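Acetylxylan esterase A (Aspergillus awamori, PDB 5X6S) removes acetyl side groups from the backbone of acetylated xylan, as a secreted serine esterase of carbohydrate esterase family 1. Local coordinates at residues G18-V23 / T43-Y48; G148-N153 / S162-G167; V127-Y132 / S190-Q195; G117-A122 / V257-P262. All blocks are in the same frame, centred on the assembly; numbering follows the deposited sequence.

Interaction 1 (G18-V23 / T43-Y48); sequences GMYIYV and TGPGYY
Tyr20 carries its ring beside the backbone N and anti to the carbonyl carbon (chi1 -58°), which lays a face of the ring against Pro45; Tyr22, two residues on along the same side of the strand, has CG anti to the backbone N, and its ring swings to Tyr48 instead. The first pair is a CH-pi contact. Pro45 CG sits 3.5 Å from the centroid of the Tyr20 ring, only 2° off the ring normal, and so almost exactly above its centre. Pro45 CD leans toward one side of the same face, 3.7 Å from Tyr20 CD1. Proline suits this place in the first turn of helix 44-49, where no backbone N-H is needed for a helical bond and the rigid ring offers C-H groups, those of CD polarised by the adjacent nitrogen, to an electron-rich face. The second pair is aromatic but hardly a stack: the planes of Tyr22 and Tyr48 lie at 27° to one another, yet the centroids are 5.7 Å apart, and contact narrows to Tyr22 CD1 and Tyr48 CE1 at 3.5 Å. The start of the helix is fixed by Thr43, an N-cap whose OG1 accepts from Gly46 N at 3.0 Å. Gly44, without a side chain, lets the Tyr20 ring lie close to the first turn of the helix. The contact thus packs helix 44-49 on strand 18-23, which lies between strands 3-7 and 63-68 in the central sheet. Tyr22 OH is bonded to Glu58 of helix 53-60, while Tyr48 meets Tyr66 of strand 63-68 edge-to-face.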
loop_
_atom_site.group_PDB
_atom_site.type_symbol
_atom_site.label_atom_id
_atom_site.label_comp_id
_atom_site.label_asym_id
_atom_site.label_seq_id
_atom_site.Cartn_x
_atom_site.Cartn_y
_atom_site.Cartn_z
ATOM N N GLY A 18 7.665 -7.068 21.512
ATOM C CA GLY A 18 8.704 -7.948 20.918
ATOM C C GLY A 18 8.429 -8.286 19.455
ATOM O O GLY A 18 7.270 -8.344 19.048
ATOM N N MET A 19 9.472 -8.518 18.671
ATOM C CA MET A 19 9.319 -8.914 17.299
ATOM C C MET A 19 10.087 -10.203 17.048
ATOM O O MET A 19 11.293 -10.248 17.311
ATOM C CB MET A 19 9.839 -7.841 16.351
ATOM C CG MET A 19 9.809 -8.257 14.918
ATOM S SD MET A 19 10.408 -6.999 13.810
ATOM C CE MET A 19 10.427 -7.870 12.248
ATOM N N TYR A 20 9.400 -11.228 16.592
ATOM C CA TYR A 20 10.037 -12.478 16.175
ATOM C C TYR A 20 9.615 -12.788 14.774
ATOM O O TYR A 20 8.439 -12.636 14.424
ATOM C CB TYR A 20 9.694 -13.649 17.089
ATOM C CG TYR A 20 10.088 -13.417 18.545
ATOM C CD1 TYR A 20 9.314 -12.638 19.371
ATOM C CD2 TYR A 20 11.247 -13.946 19.060
ATOM C CE1 TYR A 20 9.631 -12.440 20.715
ATOM C CE2 TYR A 20 11.596 -13.757 20.400
ATOM C CZ TYR A 20 10.782 -12.994 21.216
ATOM O OH TYR A 20 11.133 -12.740 22.507
ATOM N N ILE A 21 10.549 -13.242 13.948
ATOM C CA ILE A 21 10.220 -13.652 12.580
ATOM C C ILE A 21 10.650 -15.058 12.238
ATOM O O ILE A 21 11.703 -15.541 12.691
ATOM C CB ILE A 21 10.790 -12.697 11.515
ATOM C CG1 ILE A 21 12.314 -12.655 11.548
ATOM C CG2 ILE A 21 10.287 -11.305 11.765
ATOM C CD1 ILE A 21 12.868 -11.844 10.352
ATOM N N TYR A 22 9.819 -15.748 11.464
ATOM C CA TYR A 22 10.222 -16.996 10.879
ATOM C C TYR A 22 10.540 -16.754 9.418
ATOM O O TYR A 22 9.652 -16.422 8.628
ATOM C CB TYR A 22 9.183 -18.102 11.010
ATOM C CG TYR A 22 9.677 -19.421 10.445
ATOM C CD1 TYR A 22 10.468 -20.284 11.203
ATOM C CD2 TYR A 22 9.364 -19.812 9.164
ATOM C CE1 TYR A 22 10.956 -21.502 10.648
ATOM C CE2 TYR A 22 9.813 -21.008 8.625
ATOM C CZ TYR A 22 10.617 -21.860 9.386
ATOM O OH TYR A 22 11.052 -23.056 8.842
ATOM N N VAL A 23 11.802 -17.001 9.066
ATOM C CA VAL A 23 12.241 -16.920 7.673
ATOM C C VAL A 23 12.439 -18.351 7.149
ATOM O O VAL A 23 13.318 -19.063 7.645
ATOM C CB VAL A 23 13.553 -16.107 7.514
ATOM C CG1 VAL A 23 13.913 -15.964 6.046
ATOM C CG2 VAL A 23 13.420 -14.713 8.129
ATOM N N THR A 43 2.627 -15.552 23.653
ATOM C CA THR A 43 3.730 -14.741 23.219
ATOM C C THR A 43 3.864 -14.998 21.715
ATOM O O THR A 43 3.223 -15.918 21.195
ATOM C CB THR A 43 5.076 -15.174 23.895
ATOM O OG1 THR A 43 5.418 -16.521 23.483
ATOM C CG2 THR A 43 5.015 -14.984 25.399
ATOM N N GLY A 44 4.673 -14.187 21.038
ATOM C CA GLY A 44 4.957 -14.377 19.617
ATOM C C GLY A 44 5.491 -15.805 19.316
ATOM O O GLY A 44 4.936 -16.535 18.471
ATOM N N PRO A 45 6.577 -16.197 20.025
ATOM C CA PRO A 45 7.088 -17.565 19.835
ATOM C C PRO A 45 6.068 -18.649 20.161
ATOM O O PRO A 45 6.038 -19.685 19.517
ATOM C CB PRO A 45 8.300 -17.594 20.725
ATOM C CG PRO A 45 8.734 -16.134 20.833
ATOM C CD PRO A 45 7.449 -15.385 20.904
ATOM N N GLY A 46 5.247 -18.439 21.176
ATOM C CA GLY A 46 4.126 -19.343 21.435
ATOM C C GLY A 46 3.156 -19.518 20.297
ATOM O O GLY A 46 2.690 -20.624 20.049
ATOM N N TYR A 47 2.832 -18.433 19.587
ATOM C CA TYR A 47 1.901 -18.522 18.504
ATOM C C TYR A 47 2.590 -19.181 17.304
ATOM O O TYR A 47 1.975 -19.928 16.580
ATOM C CB TYR A 47 1.372 -17.147 18.131
ATOM C CG TYR A 47 0.021 -17.151 17.423
ATOM C CD1 TYR A 47 -1.097 -17.725 18.022
ATOM C CD2 TYR A 47 -0.150 -16.545 16.179
ATOM C CE1 TYR A 47 -2.346 -17.731 17.396
ATOM C CE2 TYR A 47 -1.416 -16.523 15.527
ATOM C CZ TYR A 47 -2.509 -17.109 16.156
ATOM O OH TYR A 47 -3.752 -17.095 15.567
ATOM N N TYR A 48 3.879 -18.901 17.143
ATOM C CA TYR A 48 4.726 -19.647 16.182
ATOM C C TYR A 48 4.613 -21.164 16.403
ATOM O O TYR A 48 4.401 -21.939 15.432
ATOM C CB TYR A 48 6.180 -19.168 16.301
ATOM C CG TYR A 48 7.187 -20.138 15.739
ATOM C CD1 TYR A 48 7.350 -20.283 14.361
ATOM C CD2 TYR A 48 7.954 -20.953 16.579
ATOM C CE1 TYR A 48 8.299 -21.158 13.821
ATOM C CE2 TYR A 48 8.876 -21.845 16.053
ATOM C CZ TYR A 48 9.062 -21.940 14.689
ATOM O OH TYR A 48 9.960 -22.822 14.173
#

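Interaction 2 (G148-N153 / S162-G167); sequences GCFYSN and STCAQG. With NAG (2-acetamido-2-deoxy-beta-D-glucopyranose), chain C.
A disulfide, Cys149 to Cys164, ties the loop after strand 138-142 to the short helix 162-165, closing a small covalent loop beside the N-glycan of this alpha/beta-hydrolase. Both sulfurs lie anti to their own backbone N, and the bridge between them has a chi3 of 117°. A type I turn from Gly148 to Tyr151 carries Cys149 and Phe150 to the helix, its first residue a glycine that tolerates positive phi.

Sulfur-aromatic and apolar packing comes next. Cys164 SG lies in the plane of the Phe150 ring, at its edge, 3.7 Å from CD1, where the polarisable sulfur faces ring hydrogens. Phe150 CE1 also reaches Ala165 CB at 4.3 Å, the small methyl allowing the helix to come close, and Trp160 meets the phenyl ring edge-to-face.

Polar bonds hold the N-acetylglucosamine along segment 148-153. The sugar spans the loop, with its O6 donating to Cys149 O at 2.8 Å and its acetamide at the far end. There Asn153 N points almost straight at the sugar's O7, 2.8 Å away with an N-H...O angle of 178°.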
loop_
_atom_site.group_PDB
_atom_site.type_symbol
_atom_site.label_atom_id
_atom_site.label_comp_id
_atom_site.label_asym_id
_atom_site.label_seq_id
_atom_site.Cartn_x
_atom_site.Cartn_y
_atom_site.Cartn_z
ATOM N N GLY A 148 -12.180 -1.002 17.974
ATOM C CA GLY A 148 -12.672 0.022 18.873
ATOM C C GLY A 148 -13.731 -0.486 19.827
ATOM O O GLY A 148 -14.188 0.264 20.642
ATOM N N CYS A 149 -14.085 -1.770 19.760
ATOM C CA CYS A 149 -14.968 -2.376 20.769
ATOM C C CYS A 149 -14.315 -2.427 22.153
ATOM O O CYS A 149 -15.003 -2.381 23.186
ATOM C CB CYS A 149 -15.425 -3.764 20.286
ATOM S SG CYS A 149 -16.885 -4.472 21.143
ATOM N N PHE A 150 -12.973 -2.508 22.199
ATOM C CA PHE A 150 -12.269 -2.506 23.477
ATOM C C PHE A 150 -11.785 -1.132 23.882
ATOM O O PHE A 150 -11.046 -1.000 24.868
ATOM C CB PHE A 150 -11.100 -3.519 23.526
ATOM C CG PHE A 150 -11.425 -4.813 24.232
ATOM C CD1 PHE A 150 -12.682 -5.430 24.080
ATOM C CD2 PHE A 150 -10.466 -5.444 25.028
ATOM C CE1 PHE A 150 -12.959 -6.641 24.703
ATOM C CE2 PHE A 150 -10.730 -6.670 25.640
ATOM C CZ PHE A 150 -11.999 -7.266 25.482
ATOM N N TYR A 151 -12.207 -0.125 23.144
ATOM C CA TYR A 151 -12.024 1.284 23.581
ATOM C C TYR A 151 -12.139 1.410 25.099
ATOM O O TYR A 151 -13.069 0.870 25.729
ATOM C CB TYR A 151 -13.064 2.165 22.892
ATOM C CG TYR A 151 -13.147 3.581 23.399
ATOM C CD1 TYR A 151 -12.262 4.570 22.943
ATOM C CD2 TYR A 151 -14.143 3.949 24.332
ATOM C CE1 TYR A 151 -12.369 5.885 23.383
ATOM C CE2 TYR A 151 -14.250 5.241 24.799
ATOM C CZ TYR A 151 -13.391 6.206 24.335
ATOM O OH TYR A 151 -13.539 7.471 24.826
ATOM N N SER A 152 -11.180 2.106 25.699
ATOM C CA SER A 152 -11.244 2.460 27.115
ATOM C C SER A 152 -11.662 3.922 27.261
ATOM O O SER A 152 -10.978 4.837 26.763
ATOM C CB SER A 152 -9.921 2.254 27.832
ATOM O OG SER A 152 -9.919 2.972 29.036
ATOM N N ASN A 153 -12.791 4.137 27.953
ATOM C CA ASN A 153 -13.254 5.493 28.234
ATOM C C ASN A 153 -12.385 6.293 29.196
ATOM O O ASN A 153 -12.663 7.459 29.391
ATOM C CB ASN A 153 -14.757 5.548 28.633
ATOM C CG ASN A 153 -15.060 4.929 29.993
ATOM O OD1 ASN A 153 -14.205 4.758 30.855
ATOM N ND2 ASN A 153 -16.318 4.586 30.182
ATOM N N SER A 162 -15.315 -5.473 29.482
ATOM C CA SER A 162 -16.376 -6.480 29.722
ATOM C C SER A 162 -17.657 -6.258 28.952
ATOM O O SER A 162 -18.261 -7.214 28.481
ATOM C CB SER A 162 -16.705 -6.531 31.216
ATOM O OG SER A 162 -15.571 -6.996 31.918
ATOM N N THR A 163 -18.104 -5.011 28.812
ATOM C CA THR A 163 -19.358 -4.769 28.087
ATOM C C THR A 163 -19.242 -5.326 26.663
ATOM O O THR A 163 -20.186 -5.928 26.112
ATOM C CB THR A 163 -19.692 -3.265 28.017
ATOM O OG1 THR A 163 -19.419 -2.655 29.290
ATOM C CG2 THR A 163 -21.098 -3.082 27.704
ATOM N N CYS A 164 -18.086 -5.051 26.037
ATOM C CA CYS A 164 -17.819 -5.531 24.680
ATOM C C CYS A 164 -17.742 -7.049 24.671
ATOM O O CYS A 164 -18.469 -7.691 23.918
ATOM C CB CYS A 164 -16.523 -4.915 24.125
ATOM S SG CYS A 164 -16.021 -5.616 22.566
ATOM N N ALA A 165 -16.887 -7.611 25.515
ATOM C CA ALA A 165 -16.632 -9.081 25.529
ATOM C C ALA A 165 -17.949 -9.871 25.770
ATOM O O ALA A 165 -18.191 -10.922 25.155
ATOM C CB ALA A 165 -15.607 -9.428 26.569
ATOM N N GLN A 166 -18.794 -9.336 26.652
ATOM C CA GLN A 166 -20.106 -9.990 26.941
ATOM C C GLN A 166 -21.099 -9.905 25.801
ATOM O O GLN A 166 -22.151 -10.583 25.836
ATOM C CB GLN A 166 -20.750 -9.411 28.200
ATOM C CG GLN A 166 -20.076 -9.775 29.501
ATOM C CD GLN A 166 -20.307 -8.704 30.557
ATOM O OE1 GLN A 166 -21.191 -7.826 30.412
ATOM N NE2 GLN A 166 -19.495 -8.735 31.615
ATOM N N GLY A 167 -20.816 -9.077 24.807
ATOM C CA GLY A 167 -21.681 -8.935 23.641
ATOM C C GLY A 167 -22.772 -7.881 23.856
ATOM O O GLY A 167 -23.806 -7.894 23.154
HETATM C C1 NAG C . -16.304 -0.305 26.426
HETATM C C2 NAG C . -16.189 1.138 26.936
HETATM C C3 NAG C . -17.303 2.033 26.389
HETATM C C4 NAG C . -17.398 1.947 24.867
HETATM C C5 NAG C . -17.417 0.472 24.423
HETATM C C6 NAG C . -17.298 0.359 22.918
HETATM C C7 NAG C . -15.317 1.475 29.204
HETATM C C8 NAG C . -15.567 1.306 30.668
HETATM N N2 NAG C . -16.268 1.098 28.380
HETATM O O3 NAG C . -17.054 3.354 26.831
HETATM O O4 NAG C . -18.555 2.544 24.309
HETATM O O5 NAG C . -16.406 -0.341 25.009
HETATM O O6 NAG C . -17.369 -1.021 22.588
HETATM O O7 NAG C . -14.230 1.934 28.829
#

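Interaction 3 (V127-Y132 / S190-Q195); sequences VMAATY and SRPRMQ
Ala129 and Pro192 make the closest apolar contact, Ala129 CB to Pro192 CG at 3.6 Å. The methyl is directed from the helix toward the incoming chain, and its small size lets the helix settle near the backbone of segment 190-195, with the CA atoms of Ala129 and Pro192 6.3 Å apart. The proline offers the apolar CG of its compact ring just before strand 193-199 begins. Met194 completes the apolar group: its CG lies anti to the carbonyl carbon (chi1 -55°), and further bends at chi2 and chi3 fold the chain back, bringing SD to 3.8 Å from Ala129 CB. CE is close to the same methyl, so a flexible thioether fills the angle between helix and strand. Trp217 of helix 208-221 packs on both Ala129 and Met194.

In the alpha/beta-hydrolase fold this is helix 120-131, the one that follows the probable nucleophile elbow, packed near the start of a central strand of the sheet; strand 138-142 lies next to strand 193-199, and Met194 also touches its Ala139 and Val141.

Polar links across the contact run through water. Arg191 NH1 donates to two waters, each 3.0 Å away and in the plane of the guanidinium at its edge. One water donates to Ala129 O at 2.8 Å, the other probably to Ala130 O. The long, flat-ended arginine thereby serves carbonyls in the last turn of the helix. Within that turn Val127 O accepts twice, from Thr131 N and from Thr131 OG1 at 2.7 Å, the hydroxyl approaching 45° out of the carbonyl plane.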
loop_
_atom_site.group_PDB
_atom_site.type_symbol
_atom_site.label_atom_id
_atom_site.label_comp_id
_atom_site.label_asym_id
_atom_site.label_seq_id
_atom_site.Cartn_x
_atom_site.Cartn_y
_atom_site.Cartn_z
ATOM N N VAL A 127 -7.878 -3.999 14.751
ATOM C CA VAL A 127 -7.236 -2.690 15.047
ATOM C C VAL A 127 -6.191 -2.346 13.975
ATOM O O VAL A 127 -6.133 -1.191 13.460
ATOM C CB VAL A 127 -6.669 -2.627 16.473
ATOM C CG1 VAL A 127 -5.809 -1.365 16.684
ATOM C CG2 VAL A 127 -7.793 -2.624 17.512
ATOM N N MET A 128 -5.375 -3.326 13.602
ATOM C CA MET A 128 -4.327 -3.111 12.560
ATOM C C MET A 128 -4.955 -2.746 11.223
ATOM O O MET A 128 -4.443 -1.908 10.495
ATOM C CB MET A 128 -3.467 -4.358 12.361
ATOM C CG MET A 128 -2.521 -4.715 13.547
ATOM S SD MET A 128 -1.436 -3.345 14.053
ATOM C CE MET A 128 -0.642 -2.991 12.469
ATOM N N ALA A 129 -6.056 -3.409 10.876
ATOM C CA ALA A 129 -6.763 -3.093 9.636
ATOM C C ALA A 129 -7.235 -1.619 9.614
ATOM O O ALA A 129 -7.224 -0.983 8.581
ATOM C CB ALA A 129 -7.938 -4.039 9.443
ATOM N N ALA A 130 -7.699 -1.130 10.741
ATOM C CA ALA A 130 -8.236 0.223 10.891
ATOM C C ALA A 130 -7.166 1.297 11.050
ATOM O O ALA A 130 -7.349 2.431 10.577
ATOM C CB ALA A 130 -9.149 0.258 12.086
ATOM N N THR A 131 -6.075 0.975 11.732
ATOM C CA THR A 131 -5.050 1.986 12.055
ATOM C C THR A 131 -3.957 2.066 10.974
ATOM O O THR A 131 -3.458 3.154 10.715
ATOM C CB THR A 131 -4.383 1.741 13.424
ATOM O OG1 THR A 131 -3.973 0.369 13.535
ATOM C CG2 THR A 131 -5.323 2.102 14.594
ATOM N N TYR A 132 -3.568 0.918 10.388
ATOM C CA TYR A 132 -2.573 0.830 9.285
ATOM C C TYR A 132 -3.151 0.124 8.030
ATOM O O TYR A 132 -2.556 -0.800 7.494
ATOM C CB TYR A 132 -1.213 0.234 9.796
ATOM C CG TYR A 132 -0.749 1.033 10.959
ATOM C CD1 TYR A 132 0.070 2.152 10.778
ATOM C CD2 TYR A 132 -1.215 0.759 12.253
ATOM C CE1 TYR A 132 0.429 2.940 11.843
ATOM C CE2 TYR A 132 -0.850 1.543 13.330
ATOM C CZ TYR A 132 -0.040 2.654 13.102
ATOM O OH TYR A 132 0.285 3.460 14.161
ATOM N N SER A 190 -6.480 2.154 -0.053
ATOM C CA SER A 190 -6.564 0.711 0.057
ATOM C C SER A 190 -6.810 0.290 1.492
ATOM O O SER A 190 -6.175 0.833 2.409
ATOM C CB SER A 190 -5.196 0.207 -0.388
ATOM O OG SER A 190 -5.150 -1.179 -0.407
ATOM N N ARG A 191 -7.688 -0.692 1.701
ATOM C CA ARG A 191 -7.820 -1.344 3.021
ATOM C C ARG A 191 -7.792 -2.885 2.849
ATOM O O ARG A 191 -8.143 -3.380 1.760
ATOM C CB ARG A 191 -9.121 -0.936 3.674
ATOM C CG ARG A 191 -9.394 0.578 3.729
ATOM C CD ARG A 191 -10.782 0.855 4.329
ATOM N NE ARG A 191 -10.960 2.284 4.561
ATOM C CZ ARG A 191 -10.692 2.914 5.697
ATOM N NH1 ARG A 191 -10.266 2.244 6.740
ATOM N NH2 ARG A 191 -10.844 4.248 5.782
ATOM N N PRO A 192 -7.391 -3.632 3.882
ATOM C CA PRO A 192 -7.384 -5.098 3.652
ATOM C C PRO A 192 -8.789 -5.698 3.464
ATOM O O PRO A 192 -9.735 -5.291 4.171
ATOM C CB PRO A 192 -6.745 -5.659 4.936
ATOM C CG PRO A 192 -6.954 -4.582 5.978
ATOM C CD PRO A 192 -6.904 -3.281 5.225
ATOM N N ARG A 193 -8.881 -6.687 2.582
ATOM C CA ARG A 193 -10.069 -7.551 2.493
ATOM C C ARG A 193 -10.173 -8.322 3.823
ATOM O O ARG A 193 -9.199 -8.951 4.241
ATOM C CB ARG A 193 -9.928 -8.496 1.327
ATOM C CG ARG A 193 -9.758 -7.844 -0.015
ATOM C CD ARG A 193 -9.569 -8.911 -1.124
ATOM N NE ARG A 193 -8.218 -9.519 -1.145
ATOM C CZ ARG A 193 -7.916 -10.714 -0.637
ATOM N NH1 ARG A 193 -8.844 -11.444 -0.070
ATOM N NH2 ARG A 193 -6.667 -11.169 -0.690
ATOM N N MET A 194 -11.329 -8.255 4.495
ATOM C CA MET A 194 -11.529 -8.815 5.804
ATOM C C MET A 194 -12.272 -10.154 5.778
ATOM O O MET A 194 -13.312 -10.275 5.144
ATOM C CB MET A 194 -12.298 -7.857 6.699
ATOM C CG MET A 194 -11.723 -6.468 6.853
ATOM S SD MET A 194 -9.999 -6.495 7.491
ATOM C CE MET A 194 -10.286 -7.122 9.103
ATOM N N GLN A 195 -11.752 -11.129 6.518
ATOM C CA GLN A 195 -12.401 -12.423 6.729
ATOM C C GLN A 195 -12.504 -12.651 8.204
ATOM O O GLN A 195 -11.475 -12.692 8.923
ATOM C CB GLN A 195 -11.574 -13.535 6.082
ATOM C CG GLN A 195 -12.140 -14.914 6.238
ATOM C CD GLN A 195 -11.233 -15.954 5.583
ATOM O OE1 GLN A 195 -10.074 -16.159 6.015
ATOM N NE2 GLN A 195 -11.722 -16.581 4.519
HETATM O O HOH W 1 -9.413 -0.669 6.927
HETATM O O HOH W 2 -9.569 3.309 9.415
#

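Interaction 4 (G117-A122 / V257-P262); sequences GSSSGA and VGHTVP
The backbone of Ser119 takes the strained angles phi 54° and psi -120° between strand 113-118 and helix 120-131, and across from it a cis peptide joins His259 to Thr260. This sharp strand-to-helix turn, with Gly117 and Gly121 around the serine, fits the nucleophile elbow of alpha/beta-hydrolases. At Gly117 the backbone passes so close to Gly121 O that only the bare glycine fits comfortably. Ser119 is probably the charge-relay nucleophile; its OG is anti to the backbone N (chi1 -172°) and is hydrogen-bonded to His259 NE2 at 2.6 Å. The hydroxyl oxygen approaches at the edge of the imidazole, in its plane. At the other ring nitrogen, ND1 is hydrogen-bonded to Asp202, which is consistent with a Ser-His-Asp catalytic triad, histidine being suited to the middle place by having a nitrogen on either side of CE1.

Thr260 packs on the same pair. Its CG2 stands 3.6 Å above the centre of the His259 ring and is 3.9 Å from Ser119 CB, so the methyl touches both residues, while its hydroxyl, on the other branch, takes part in a water bridge. One water joins the two segments by way of Ser118 OG, which is also bonded to Tyr47 OH. The same water lies 2.7 Å from Thr260 OG1 and donates to Val261 O at 2.7 Å.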
loop_
_atom_site.group_PDB
_atom_site.type_symbol
_atom_site.label_atom_id
_atom_site.label_comp_id
_atom_site.label_asym_id
_atom_site.label_seq_id
_atom_site.Cartn_x
_atom_site.Cartn_y
_atom_site.Cartn_z
ATOM N N GLY A 117 -4.867 -13.297 13.552
ATOM C CA GLY A 117 -4.701 -13.429 14.969
ATOM C C GLY A 117 -5.877 -14.126 15.600
ATOM O O GLY A 117 -6.926 -14.237 14.962
ATOM N N SER A 118 -5.686 -14.637 16.821
ATOM C CA SER A 118 -6.726 -15.304 17.565
ATOM C C SER A 118 -6.986 -14.552 18.890
ATOM O O SER A 118 -6.078 -14.087 19.521
ATOM C CB SER A 118 -6.357 -16.788 17.835
ATOM O OG SER A 118 -6.263 -17.470 16.602
ATOM N N SER A 119 -8.252 -14.482 19.290
ATOM C CA SER A 119 -8.693 -13.894 20.550
ATOM C C SER A 119 -8.166 -12.442 20.684
ATOM O O SER A 119 -8.468 -11.657 19.826
ATOM C CB SER A 119 -8.325 -14.835 21.706
ATOM O OG SER A 119 -8.886 -14.414 22.940
ATOM N N SER A 120 -7.374 -12.115 21.700
ATOM C CA SER A 120 -6.724 -10.803 21.805
ATOM C C SER A 120 -6.018 -10.415 20.502
ATOM O O SER A 120 -6.101 -9.273 20.041
ATOM C CB SER A 120 -5.760 -10.758 22.986
ATOM O OG SER A 120 -5.342 -9.395 23.282
ATOM N N GLY A 121 -5.409 -11.388 19.866
ATOM C CA GLY A 121 -4.713 -11.137 18.591
ATOM C C GLY A 121 -5.664 -10.899 17.457
ATOM O O GLY A 121 -5.332 -10.162 16.518
ATOM N N ALA A 122 -6.864 -11.497 17.537
ATOM C CA ALA A 122 -7.902 -11.174 16.540
ATOM C C ALA A 122 -8.463 -9.767 16.763
ATOM O O ALA A 122 -8.785 -9.070 15.778
ATOM C CB ALA A 122 -9.000 -12.200 16.541
ATOM N N VAL A 257 -19.032 -24.164 17.915
ATOM C CA VAL A 257 -17.623 -23.894 18.267
ATOM C C VAL A 257 -17.555 -22.710 19.239
ATOM O O VAL A 257 -18.310 -21.714 19.120
ATOM C CB VAL A 257 -16.766 -23.630 16.978
ATOM C CG1 VAL A 257 -15.297 -23.287 17.293
ATOM C CG2 VAL A 257 -16.850 -24.802 16.014
ATOM N N GLY A 258 -16.709 -22.848 20.245
ATOM C CA GLY A 258 -16.486 -21.800 21.220
ATOM C C GLY A 258 -15.246 -20.938 20.941
ATOM O O GLY A 258 -14.936 -20.607 19.784
ATOM N N HIS A 259 -14.591 -20.565 22.018
ATOM C CA HIS A 259 -13.415 -19.708 21.965
ATOM C C HIS A 259 -12.163 -20.546 21.923
ATOM O O HIS A 259 -11.905 -21.267 22.877
ATOM C CB HIS A 259 -13.379 -18.801 23.201
ATOM C CG HIS A 259 -12.528 -17.582 23.022
ATOM N ND1 HIS A 259 -12.877 -16.539 22.190
ATOM C CD2 HIS A 259 -11.324 -17.256 23.549
ATOM C CE1 HIS A 259 -11.927 -15.617 22.221
ATOM N NE2 HIS A 259 -10.984 -16.021 23.048
ATOM N N THR A 260 -11.376 -20.511 20.847
ATOM C CA THR A 260 -11.607 -19.769 19.602
ATOM C C THR A 260 -11.955 -20.755 18.476
ATOM O O THR A 260 -11.899 -21.980 18.648
ATOM C CB THR A 260 -10.291 -19.053 19.155
ATOM O OG1 THR A 260 -9.252 -20.025 19.053
ATOM C CG2 THR A 260 -9.857 -18.002 20.142
ATOM N N VAL A 261 -12.309 -20.218 17.324
ATOM C CA VAL A 261 -12.409 -20.992 16.114
ATOM C C VAL A 261 -10.968 -21.397 15.753
ATOM O O VAL A 261 -10.089 -20.526 15.636
ATOM C CB VAL A 261 -13.012 -20.185 14.941
ATOM C CG1 VAL A 261 -12.958 -20.989 13.642
ATOM C CG2 VAL A 261 -14.460 -19.728 15.234
ATOM N N PRO A 262 -10.722 -22.701 15.598
ATOM C CA PRO A 262 -9.337 -23.144 15.272
ATOM C C PRO A 262 -8.894 -22.546 13.947
ATOM O O PRO A 262 -9.705 -22.386 13.062
ATOM C CB PRO A 262 -9.454 -24.673 15.089
ATOM C CG PRO A 262 -10.898 -25.035 15.337
ATOM C CD PRO A 262 -11.687 -23.814 15.725
HETATM O O HOH W 3 -7.791 -19.771 16.798
#

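How the interactions relate
Interaction 4 holds the putative catalytic serine and histidine; interaction 1 touches it, and interactions 2 and 3 come within about 6 and 5 Å at their nearest atoms. The link to interaction 1 is direct: Tyr47 OH is 2.7 Å from Ser118 OG, a probable hydrogen bond from helix 44-49 to the residue before Ser119, although the two centres are 17 Å apart. Interaction 3 shares helix 120-131 with interaction 4, one at each end. Interaction 2 is nested in chain order within the loops closed by both 3 and 4; the Phe150 side chain lies about 8 Å from that of Ser119. Interactions 1 and 2 are well separated, their centres about 27 Å apart.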